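Local coordinates for Hydrogenase/urease nickel incorporation protein HypB (PDB 4LPS) that acts as a nickel-binding G3E-family GTPase required for nickel insertion into [NiFe] hydrogenase and for maturation of urease, at residues A[192-197]-A[210-215]; A[155-158]-A[164-167]; A[60-65]-A[219-224]. All coordinates share one frame; numbering follows the deposited sequence.

Interaction 1 of 3, residues A[192-197]-A[210-215]. With GDP (guanosine-5'-diphosphate), chain D.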
loop_
_atom_site.group_PDB
_atom_site.type_symbol
_atom_site.label_atom_id
_atom_site.label_comp_id
_atom_site.label_asym_id
_atom_site.label_seq_id
_atom_site.Cartn_x
_atom_site.Cartn_y
_atom_site.Cartn_z
ATOM N N PHE A 192 3.178 -8.898 -21.805
ATOM C CA PHE A 192 2.220 -8.824 -20.712
ATOM C C PHE A 192 0.880 -8.354 -21.255
ATOM O O PHE A 192 0.821 -7.373 -21.998
ATOM C CB PHE A 192 2.745 -7.868 -19.634
ATOM C CG PHE A 192 1.898 -7.794 -18.395
ATOM C CD1 PHE A 192 0.821 -6.918 -18.316
ATOM C CD2 PHE A 192 2.212 -8.562 -17.283
ATOM C CE1 PHE A 192 0.054 -6.837 -17.163
ATOM C CE2 PHE A 192 1.456 -8.482 -16.126
ATOM C CZ PHE A 192 0.374 -7.619 -16.068
ATOM N N ARG A 193 -0.192 -9.052 -20.891
ATOM C CA ARG A 193 -1.522 -8.691 -21.366
ATOM C C ARG A 193 -2.346 -8.000 -20.285
ATOM O O ARG A 193 -2.917 -8.648 -19.403
ATOM C CB ARG A 193 -2.236 -9.936 -21.910
ATOM C CG ARG A 193 -1.699 -10.359 -23.279
ATOM C CD ARG A 193 -1.936 -11.825 -23.636
ATOM N NE ARG A 193 -3.223 -12.346 -23.188
ATOM C CZ ARG A 193 -3.365 -13.182 -22.165
ATOM N NH1 ARG A 193 -2.300 -13.587 -21.485
ATOM N NH2 ARG A 193 -4.569 -13.614 -21.822
ATOM N N VAL A 194 -2.364 -6.670 -20.354
ATOM C CA VAL A 194 -3.192 -5.829 -19.491
ATOM C C VAL A 194 -4.655 -6.273 -19.539
ATOM O O VAL A 194 -5.367 -6.211 -18.536
ATOM C CB VAL A 194 -3.070 -4.341 -19.892
ATOM C CG1 VAL A 194 -4.061 -3.476 -19.125
ATOM C CG2 VAL A 194 -1.655 -3.851 -19.639
ATOM N N SER A 195 -5.090 -6.729 -20.711
ATOM C CA SER A 195 -6.448 -7.226 -20.894
ATOM C C SER A 195 -6.762 -8.394 -19.961
ATOM O O SER A 195 -7.879 -8.512 -19.465
ATOM C CB SER A 195 -6.669 -7.650 -22.348
ATOM O OG SER A 195 -5.763 -8.669 -22.734
ATOM N N GLN A 196 -5.776 -9.254 -19.723
ATOM C CA GLN A 196 -5.968 -10.408 -18.851
ATOM C C GLN A 196 -6.239 -9.969 -17.413
ATOM O O GLN A 196 -7.155 -10.470 -16.756
ATOM C CB GLN A 196 -4.743 -11.319 -18.898
ATOM C CG GLN A 196 -4.933 -12.676 -18.230
ATOM C CD GLN A 196 -6.013 -13.512 -18.890
ATOM O OE1 GLN A 196 -5.948 -13.797 -20.085
ATOM N NE2 GLN A 196 -7.011 -13.916 -18.110
ATOM N N VAL A 197 -5.425 -9.036 -16.929
ATOM C CA VAL A 197 -5.596 -8.490 -15.591
ATOM C C VAL A 197 -6.941 -7.784 -15.470
ATOM O O VAL A 197 -7.647 -7.931 -14.470
ATOM C CB VAL A 197 -4.466 -7.509 -15.239
ATOM C CG1 VAL A 197 -4.699 -6.904 -13.865
ATOM C CG2 VAL A 197 -3.125 -8.219 -15.284
ATOM N N ILE A 210 -8.049 0.183 -11.928
ATOM C CA ILE A 210 -6.733 -0.360 -12.244
ATOM C C ILE A 210 -5.833 0.738 -12.804
ATOM O O ILE A 210 -6.240 1.497 -13.686
ATOM C CB ILE A 210 -6.825 -1.530 -13.256
ATOM C CG1 ILE A 210 -7.818 -2.586 -12.758
ATOM C CG2 ILE A 210 -5.462 -2.158 -13.480
ATOM C CD1 ILE A 210 -8.008 -3.761 -13.710
ATOM N N PHE A 211 -4.612 0.822 -12.287
ATOM C CA PHE A 211 -3.669 1.848 -12.718
ATOM C C PHE A 211 -2.430 1.246 -13.365
ATOM O O PHE A 211 -1.819 0.332 -12.815
ATOM C CB PHE A 211 -3.247 2.717 -11.530
ATOM C CG PHE A 211 -4.358 3.542 -10.950
ATOM C CD1 PHE A 211 -5.136 3.051 -9.912
ATOM C CD2 PHE A 211 -4.626 4.811 -11.442
ATOM C CE1 PHE A 211 -6.160 3.806 -9.376
ATOM C CE2 PHE A 211 -5.648 5.574 -10.909
ATOM C CZ PHE A 211 -6.417 5.070 -9.874
ATOM N N LEU A 212 -2.064 1.770 -14.530
ATOM C CA LEU A 212 -0.771 1.473 -15.129
ATOM C C LEU A 212 0.253 2.447 -14.568
ATOM O O LEU A 212 0.081 3.661 -14.668
ATOM C CB LEU A 212 -0.832 1.574 -16.654
ATOM C CG LEU A 212 -1.423 0.385 -17.412
ATOM C CD1 LEU A 212 -1.768 0.783 -18.840
ATOM C CD2 LEU A 212 -0.453 -0.787 -17.403
ATOM N N MET A 213 1.310 1.919 -13.965
ATOM C CA MET A 213 2.300 2.765 -13.317
ATOM C C MET A 213 3.712 2.353 -13.691
ATOM O O MET A 213 4.030 1.168 -13.753
ATOM C CB MET A 213 2.127 2.721 -11.796
ATOM C CG MET A 213 3.312 3.292 -11.023
ATOM S SD MET A 213 3.026 3.471 -9.253
ATOM C CE MET A 213 1.446 4.313 -9.258
ATOM N N SER A 214 4.555 3.348 -13.940
ATOM C CA SER A 214 5.978 3.117 -14.133
ATOM C C SER A 214 6.775 4.198 -13.417
ATOM O O SER A 214 6.382 5.366 -13.406
ATOM C CB SER A 214 6.322 3.085 -15.625
ATOM O OG SER A 214 7.717 2.969 -15.826
ATOM N N SER A 215 7.885 3.802 -12.803
ATOM C CA SER A 215 8.799 4.754 -12.186
ATOM C C SER A 215 9.404 5.693 -13.227
ATOM O O SER A 215 9.932 6.753 -12.891
ATOM C CB SER A 215 9.905 4.016 -11.432
ATOM O OG SER A 215 10.645 3.185 -12.308
HETATM P PB GDP D . 9.508 -3.508 -3.379
HETATM O O1B GDP D . 10.397 -4.623 -2.890
HETATM O O2B GDP D . 9.493 -2.371 -2.390
HETATM O O3B GDP D . 8.091 -4.000 -3.544
HETATM O O3A GDP D . 10.029 -2.998 -4.809
HETATM P PA GDP D . 11.378 -2.138 -5.004
HETATM O O1A GDP D . 11.077 -0.668 -4.878
HETATM O O2A GDP D . 12.463 -2.558 -4.046
HETATM O "O5'" GDP D . 11.759 -2.464 -6.523
HETATM C "C5'" GDP D . 12.434 -3.673 -6.860
HETATM C "C4'" GDP D . 13.149 -3.474 -8.188
HETATM O "O4'" GDP D . 12.211 -3.055 -9.181
HETATM C "C3'" GDP D . 14.186 -2.371 -8.082
HETATM O "O3'" GDP D . 15.337 -2.780 -8.827
HETATM C "C2'" GDP D . 13.566 -1.176 -8.767
HETATM O "O2'" GDP D . 14.568 -0.388 -9.409
HETATM C "C1'" GDP D . 12.663 -1.839 -9.788
HETATM N N9 GDP D . 11.488 -1.015 -10.148
HETATM C C8 GDP D . 10.615 -0.403 -9.324
HETATM N N7 GDP D . 9.655 0.236 -10.040
HETATM C C5 GDP D . 9.905 0.022 -11.347
HETATM C C6 GDP D . 9.292 0.398 -12.643
HETATM O O6 GDP D . 8.264 1.104 -12.686
HETATM N N1 GDP D . 9.870 -0.040 -13.769
HETATM C C2 GDP D . 10.980 -0.802 -13.752
HETATM N N2 GDP D . 11.519 -1.212 -14.925
HETATM N N3 GDP D . 11.593 -1.185 -12.606
HETATM C C4 GDP D . 11.109 -0.809 -11.404
#

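Interaction 2 of 3, residues A[155-158]-A[164-167]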
loop_
_atom_site.group_PDB
_atom_site.type_symbol
_atom_site.label_atom_id
_atom_site.label_comp_id
_atom_site.label_asym_id
_atom_site.label_seq_id
_atom_site.Cartn_x
_atom_site.Cartn_y
_atom_site.Cartn_z
ATOM N N VAL A 155 -3.191 -3.002 -3.984
ATOM C CA VAL A 155 -2.334 -4.110 -4.384
ATOM C C VAL A 155 -1.561 -3.812 -5.670
ATOM O O VAL A 155 -2.141 -3.395 -6.673
ATOM C CB VAL A 155 -3.155 -5.401 -4.581
ATOM C CG1 VAL A 155 -2.250 -6.549 -4.989
ATOM C CG2 VAL A 155 -3.905 -5.751 -3.301
ATOM N N LEU A 156 -0.247 -4.018 -5.630
ATOM C CA LEU A 156 0.576 -3.910 -6.829
ATOM C C LEU A 156 0.769 -5.271 -7.476
ATOM O O LEU A 156 1.047 -6.261 -6.799
ATOM C CB LEU A 156 1.946 -3.293 -6.521
ATOM C CG LEU A 156 2.067 -1.788 -6.268
ATOM C CD1 LEU A 156 1.490 -1.375 -4.920
ATOM C CD2 LEU A 156 3.526 -1.367 -6.373
ATOM N N LEU A 157 0.580 -5.317 -8.789
ATOM C CA LEU A 157 0.977 -6.471 -9.583
ATOM C C LEU A 157 1.974 -5.988 -10.624
ATOM O O LEU A 157 1.623 -5.204 -11.507
ATOM C CB LEU A 157 -0.231 -7.134 -10.253
ATOM C CG LEU A 157 0.088 -8.225 -11.278
ATOM C CD1 LEU A 157 0.897 -9.342 -10.640
ATOM C CD2 LEU A 157 -1.181 -8.778 -11.918
ATOM N N SER A 158 3.219 -6.444 -10.519
ATOM C CA SER A 158 4.248 -5.974 -11.433
ATOM C C SER A 158 4.225 -6.805 -12.702
ATOM O O SER A 158 3.909 -7.997 -12.669
ATOM C CB SER A 158 5.632 -6.014 -10.781
ATOM O OG SER A 158 6.228 -7.290 -10.891
ATOM N N ASP A 164 -1.208 -13.384 -15.210
ATOM C CA ASP A 164 -2.126 -14.431 -14.773
ATOM C C ASP A 164 -2.311 -14.476 -13.258
ATOM O O ASP A 164 -3.013 -15.344 -12.738
ATOM C CB ASP A 164 -1.625 -15.790 -15.262
ATOM C CG ASP A 164 -0.316 -16.199 -14.609
ATOM O OD1 ASP A 164 0.530 -15.318 -14.350
ATOM O OD2 ASP A 164 -0.130 -17.404 -14.348
ATOM N N LYS A 165 -1.699 -13.537 -12.546
ATOM C CA LYS A 165 -1.570 -13.677 -11.101
ATOM C C LYS A 165 -2.853 -13.358 -10.341
ATOM O O LYS A 165 -3.018 -13.788 -9.195
ATOM C CB LYS A 165 -0.428 -12.800 -10.594
ATOM C CG LYS A 165 0.948 -13.305 -11.013
ATOM C CD LYS A 165 1.254 -14.631 -10.333
ATOM C CE LYS A 165 2.598 -15.184 -10.770
ATOM N NZ LYS A 165 2.563 -15.693 -12.172
ATOM N N VAL A 166 -3.756 -12.606 -10.967
ATOM C CA VAL A 166 -4.955 -12.145 -10.273
ATOM C C VAL A 166 -5.799 -13.335 -9.818
ATOM O O VAL A 166 -6.186 -13.421 -8.653
ATOM C CB VAL A 166 -5.813 -11.213 -11.155
ATOM C CG1 VAL A 166 -7.153 -10.929 -10.493
ATOM C CG2 VAL A 166 -5.080 -9.911 -11.422
ATOM N N LEU A 167 -6.082 -14.248 -10.740
ATOM C CA LEU A 167 -6.868 -15.433 -10.411
ATOM C C LEU A 167 -6.098 -16.452 -9.566
ATOM O O LEU A 167 -6.705 -17.320 -8.936
ATOM C CB LEU A 167 -7.381 -16.102 -11.689
ATOM C CG LEU A 167 -8.492 -15.351 -12.428
ATOM C CD1 LEU A 167 -9.267 -16.277 -13.360
ATOM C CD2 LEU A 167 -9.432 -14.676 -11.447
#

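Interaction 3 of 3, residues A[60-65]-A[219-224]. With MG (magnesium ion), chain C; GDP (guanosine-5'-diphosphate), chain D.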
loop_
_atom_site.group_PDB
_atom_site.type_symbol
_atom_site.label_atom_id
_atom_site.label_comp_id
_atom_site.label_asym_id
_atom_site.label_seq_id
_atom_site.Cartn_x
_atom_site.Cartn_y
_atom_site.Cartn_z
ATOM N N THR A 60 8.481 0.309 -2.509
ATOM C CA THR A 60 9.373 1.324 -1.955
ATOM C C THR A 60 9.735 2.382 -2.997
ATOM O O THR A 60 9.770 3.576 -2.689
ATOM C CB THR A 60 10.661 0.698 -1.391
ATOM O OG1 THR A 60 10.327 -0.219 -0.341
ATOM C CG2 THR A 60 11.587 1.777 -0.837
ATOM N N THR A 61 9.992 1.944 -4.227
ATOM C CA THR A 61 10.321 2.864 -5.314
ATOM C C THR A 61 9.169 3.828 -5.559
ATOM O O THR A 61 9.381 5.026 -5.764
ATOM C CB THR A 61 10.642 2.115 -6.623
ATOM O OG1 THR A 61 11.798 1.286 -6.436
ATOM C CG2 THR A 61 10.906 3.099 -7.757
ATOM N N MET A 62 7.951 3.299 -5.529
ATOM C CA MET A 62 6.759 4.118 -5.712
ATOM C C MET A 62 6.654 5.203 -4.644
ATOM O O MET A 62 6.370 6.362 -4.953
ATOM C CB MET A 62 5.506 3.250 -5.686
ATOM C CG MET A 62 4.233 4.017 -5.980
ATOM S SD MET A 62 2.781 2.992 -5.705
ATOM C CE MET A 62 2.878 2.802 -3.926
ATOM N N LEU A 63 6.877 4.820 -3.390
ATOM C CA LEU A 63 6.825 5.768 -2.283
ATOM C C LEU A 63 7.929 6.815 -2.401
ATOM O O LEU A 63 7.708 7.987 -2.096
ATOM C CB LEU A 63 6.920 5.038 -0.939
ATOM C CG LEU A 63 5.774 4.077 -0.601
ATOM C CD1 LEU A 63 5.991 3.428 0.750
ATOM C CD2 LEU A 63 4.446 4.813 -0.616
ATOM N N GLU A 64 9.117 6.389 -2.829
ATOM C CA GLU A 64 10.215 7.319 -3.088
ATOM C C GLU A 64 9.806 8.370 -4.116
ATOM O O GLU A 64 10.112 9.553 -3.965
ATOM C CB GLU A 64 11.462 6.573 -3.576
ATOM C CG GLU A 64 12.205 5.784 -2.504
ATOM C CD GLU A 64 13.330 4.941 -3.082
ATOM O OE1 GLU A 64 13.112 4.291 -4.128
ATOM O OE2 GLU A 64 14.434 4.933 -2.498
ATOM N N ASN A 65 9.110 7.927 -5.159
ATOM C CA ASN A 65 8.641 8.824 -6.210
ATOM C C ASN A 65 7.485 9.719 -5.756
ATOM O O ASN A 65 7.361 10.858 -6.206
ATOM C CB ASN A 65 8.227 8.015 -7.440
ATOM C CG ASN A 65 9.416 7.446 -8.192
ATOM O OD1 ASN A 65 10.498 8.034 -8.195
ATOM N ND2 ASN A 65 9.228 6.288 -8.818
ATOM N N LYS A 219 3.956 11.038 -15.022
ATOM C CA LYS A 219 2.545 11.332 -15.227
ATOM C C LYS A 219 1.652 10.277 -14.574
ATOM O O LYS A 219 0.590 10.601 -14.040
ATOM C CB LYS A 219 2.247 11.431 -16.726
ATOM C CG LYS A 219 0.806 11.770 -17.075
ATOM C CD LYS A 219 0.302 12.974 -16.292
ATOM C CE LYS A 219 -1.096 13.377 -16.739
ATOM N NZ LYS A 219 -1.943 12.192 -17.055
ATOM N N SER A 220 2.084 9.019 -14.617
ATOM C CA SER A 220 1.354 7.934 -13.964
ATOM C C SER A 220 1.393 8.089 -12.448
ATOM O O SER A 220 0.417 7.795 -11.758
ATOM C CB SER A 220 1.923 6.571 -14.374
ATOM O OG SER A 220 3.144 6.295 -13.711
ATOM N N LEU A 221 2.530 8.550 -11.938
ATOM C CA LEU A 221 2.687 8.789 -10.510
ATOM C C LEU A 221 1.770 9.924 -10.092
ATOM O O LEU A 221 1.109 9.862 -9.055
ATOM C CB LEU A 221 4.138 9.140 -10.169
ATOM C CG LEU A 221 5.090 8.043 -9.685
ATOM C CD1 LEU A 221 4.538 7.347 -8.447
ATOM C CD2 LEU A 221 5.380 7.041 -10.791
ATOM N N GLU A 222 1.756 10.970 -10.911
ATOM C CA GLU A 222 0.942 12.150 -10.665
ATOM C C GLU A 222 -0.548 11.819 -10.671
ATOM O O GLU A 222 -1.308 12.340 -9.854
ATOM C CB GLU A 222 1.257 13.220 -11.712
ATOM C CG GLU A 222 0.483 14.517 -11.557
ATOM C CD GLU A 222 1.033 15.622 -12.436
ATOM O OE1 GLU A 222 1.313 16.721 -11.909
ATOM O OE2 GLU A 222 1.181 15.394 -13.656
ATOM N N ASP A 223 -0.961 10.962 -11.600
ATOM C CA ASP A 223 -2.360 10.567 -11.693
ATOM C C ASP A 223 -2.790 9.786 -10.459
ATOM O O ASP A 223 -3.888 9.988 -9.939
ATOM C CB ASP A 223 -2.604 9.739 -12.957
ATOM C CG ASP A 223 -2.612 10.585 -14.217
ATOM O OD1 ASP A 223 -2.561 11.827 -14.101
ATOM O OD2 ASP A 223 -2.659 10.005 -15.327
ATOM N N PHE A 224 -1.917 8.899 -9.989
ATOM C CA PHE A 224 -2.234 8.066 -8.834
ATOM C C PHE A 224 -2.257 8.918 -7.570
ATOM O O PHE A 224 -3.070 8.690 -6.675
ATOM C CB PHE A 224 -1.231 6.915 -8.689
ATOM C CG PHE A 224 -1.497 6.029 -7.502
ATOM C CD1 PHE A 224 -2.645 5.251 -7.449
ATOM C CD2 PHE A 224 -0.611 5.986 -6.435
ATOM C CE1 PHE A 224 -2.905 4.438 -6.353
ATOM C CE2 PHE A 224 -0.862 5.177 -5.336
ATOM C CZ PHE A 224 -2.012 4.402 -5.294
HETATM MG MG MG C . 10.173 -2.543 -0.263
HETATM P PB GDP D . 9.508 -3.508 -3.379
HETATM O O1B GDP D . 10.397 -4.623 -2.890
HETATM O O2B GDP D . 9.493 -2.371 -2.390
HETATM O O3B GDP D . 8.091 -4.000 -3.544
HETATM O O3A GDP D . 10.029 -2.998 -4.809
HETATM P PA GDP D . 11.378 -2.138 -5.004
HETATM O O1A GDP D . 11.077 -0.668 -4.878
HETATM O O2A GDP D . 12.463 -2.558 -4.046
HETATM O "O5'" GDP D . 11.759 -2.464 -6.523
HETATM C "C5'" GDP D . 12.434 -3.673 -6.860
HETATM C "C4'" GDP D . 13.149 -3.474 -8.188
HETATM O "O4'" GDP D . 12.211 -3.055 -9.181
HETATM C "C3'" GDP D . 14.186 -2.371 -8.082
HETATM O "O3'" GDP D . 15.337 -2.780 -8.827
HETATM C "C2'" GDP D . 13.566 -1.176 -8.767
HETATM O "O2'" GDP D . 14.568 -0.388 -9.409
HETATM C "C1'" GDP D . 12.663 -1.839 -9.788
HETATM N N9 GDP D . 11.488 -1.015 -10.148
HETATM C C8 GDP D . 10.615 -0.403 -9.324
HETATM N N7 GDP D . 9.655 0.236 -10.040
HETATM C C5 GDP D . 9.905 0.022 -11.347
HETATM C C6 GDP D . 9.292 0.398 -12.643
HETATM O O6 GDP D . 8.264 1.104 -12.686
HETATM N N1 GDP D . 9.870 -0.040 -13.769
HETATM C C2 GDP D . 10.980 -0.802 -13.752
HETATM N N2 GDP D . 11.519 -1.212 -14.925
HETATM N N3 GDP D . 11.593 -1.185 -12.606
HETATM C C4 GDP D . 11.109 -0.809 -11.404
HETATM O O HOH W 1 12.138 -3.037 -1.272
#

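Interaction 1 of 3, residues A[192-197]-A[210-215]
Val-194 and Leu-212 meet through one methyl each, CG2 of Val-194 lying 4.0 Å from CD2 of Leu-212 with the two side chains crossing obliquely. Val-194 stands in the first turn of helix 194-204. Its chi1 of 173° puts CG1 anti to the backbone N and leaves CG2 beside that N, turned to the strand. Leu-212 reaches it with its branched end, since its CB is not aimed at the helix. One helical turn after Val-194, the carbonyl O of Val-197 is approached by CD1 of Ile-210 at 4.3 Å, an apolar contact with the backbone. No hydrogen bond joins the two segments, so this partly buried seam rests on methyl packing.

Polar chemistry begins where the strand runs out. The backbone N of Ser-215 donates to O6 of GDP over 2.7 Å in a nearly straight bond of 173°, while OG of Ser-215 stands over the face of the base, 3.1 Å from C6, without hydrogen-bonding to O6. Ser-214 OG binds Asp-185, which also holds GDP. A beta-alpha-beta crossover (strand 178-182, helix 194-204, strand 210-212) thus leads into a guanine-recognition loop consistent with the G5 motif of P-loop GTPases.

Interaction 2 of 3, residues A[155-158]-A[164-167]
Leu-157 drives its forked end between Lys-165 and Val-166, and each methyl has its own partner. CD1 lies 3.7 Å from CB of Lys-165 and 4.0 Å from its CG, the close half of the contact. CD2 stands 4.1 Å from CG2 of Val-166, a slightly longer approach. With CG anti to the backbone N (chi1 171°), the leucine is carried out from the strand to the helix, and it crosses both partners at about a right angle. Phe-173 of helix 170-174 touches both Leu-157 and Val-166, and Val-166 also packs on Leu-204 of helix 194-204. The apolar half is therefore enclosed by several elements and holds without any hydrogen bond between the segments.

The other side is polar and partly exposed. Lys-165 presents only the root of its chain to the leucine; bends at chi2 and chi4 lead the ammonium away. There NZ forms a salt bridge with OD1 of Asp-164 at 3.0 Å, arriving on the syn side but 21° out of the carboxylate plane, and it also bonds to the carbonyl O of Glu-161. Asp-164 has a second cation in Lys-168, which meets OD2, so its negative charge is probably shared between two lysines. Lys-165 and Glu-161 also belong to a GDP contact seen in the crystal that is distinct from the main nucleotide pocket. This packing seats the short helix 165-168 against strand 152-158, an inner strand of the parallel sheet of the P-loop G domain.

Interaction 3 of 3, residues A[60-65]-A[219-224]
O1A of the GDP alpha-phosphate is gripped twice by Thr-61: OG1 donates to it over 2.6 Å, and the backbone N reaches it over 2.9 Å with a bent N-H angle of 144°. Thr-60 serves the beta-phosphate and the metal. Its N binds O2B of GDP, and its OG1 binds the magnesium ion at 2.3 Å, with Asp-86 and Glu-135 among the other ligands.

This P-loop helix meets segment 219-224 through apolar groups. Asn-65 rests its CB 3.9 Å from CG of Leu-221, whose CD1 also lies 4.2 Å from CG of Met-62. The methionine is extended through chi1 and chi2 and bends at chi3, bringing SD 5.1 Å from the ring centroid of Phe-224 and 45° off the ring normal, an oblique Met-aromatic contact. The axes of the two short segments approach to 11.0 Å and cross at -82°, nearly perpendicular, so few residues from each helix take part. Beneath them, Phe-51 of strand 47-52 touches both Met-62 and Phe-224, while Phe-211 of strand 210-212 meets the Phe-224 ring edge-to-face. Helix 59-66 is thus bracketed by helix 218-234 and, through Leu-63, by helix 85-91 and strand 131-135.

Interactions 2 and 3 are buried, whereas interaction 1 lies nearer the surface at the outermost strand 210-212. Interactions 1 and 2 serve the same sheet and touch: Val-197 meets Val-166 (CG1 to CG2) and Leu-157 (CG2 to CD2), both at 3.9 Å, giving one continuous aliphatic layer. Interaction 3 instead joins two helices, 59-66 and 218-234, but meets interaction 1 where Ser-220 OG probably hydrogen-bonds to Ser-214 N, and both contacts bind GDP, one at the base and the other at the phosphates. Interactions 2 and 3 do not touch. Across each pair of segments the packing is apolar; the bonds to the nucleotide belong to interactions 1 and 3, while interaction 2 has a partly exposed salt bridge beside its packing.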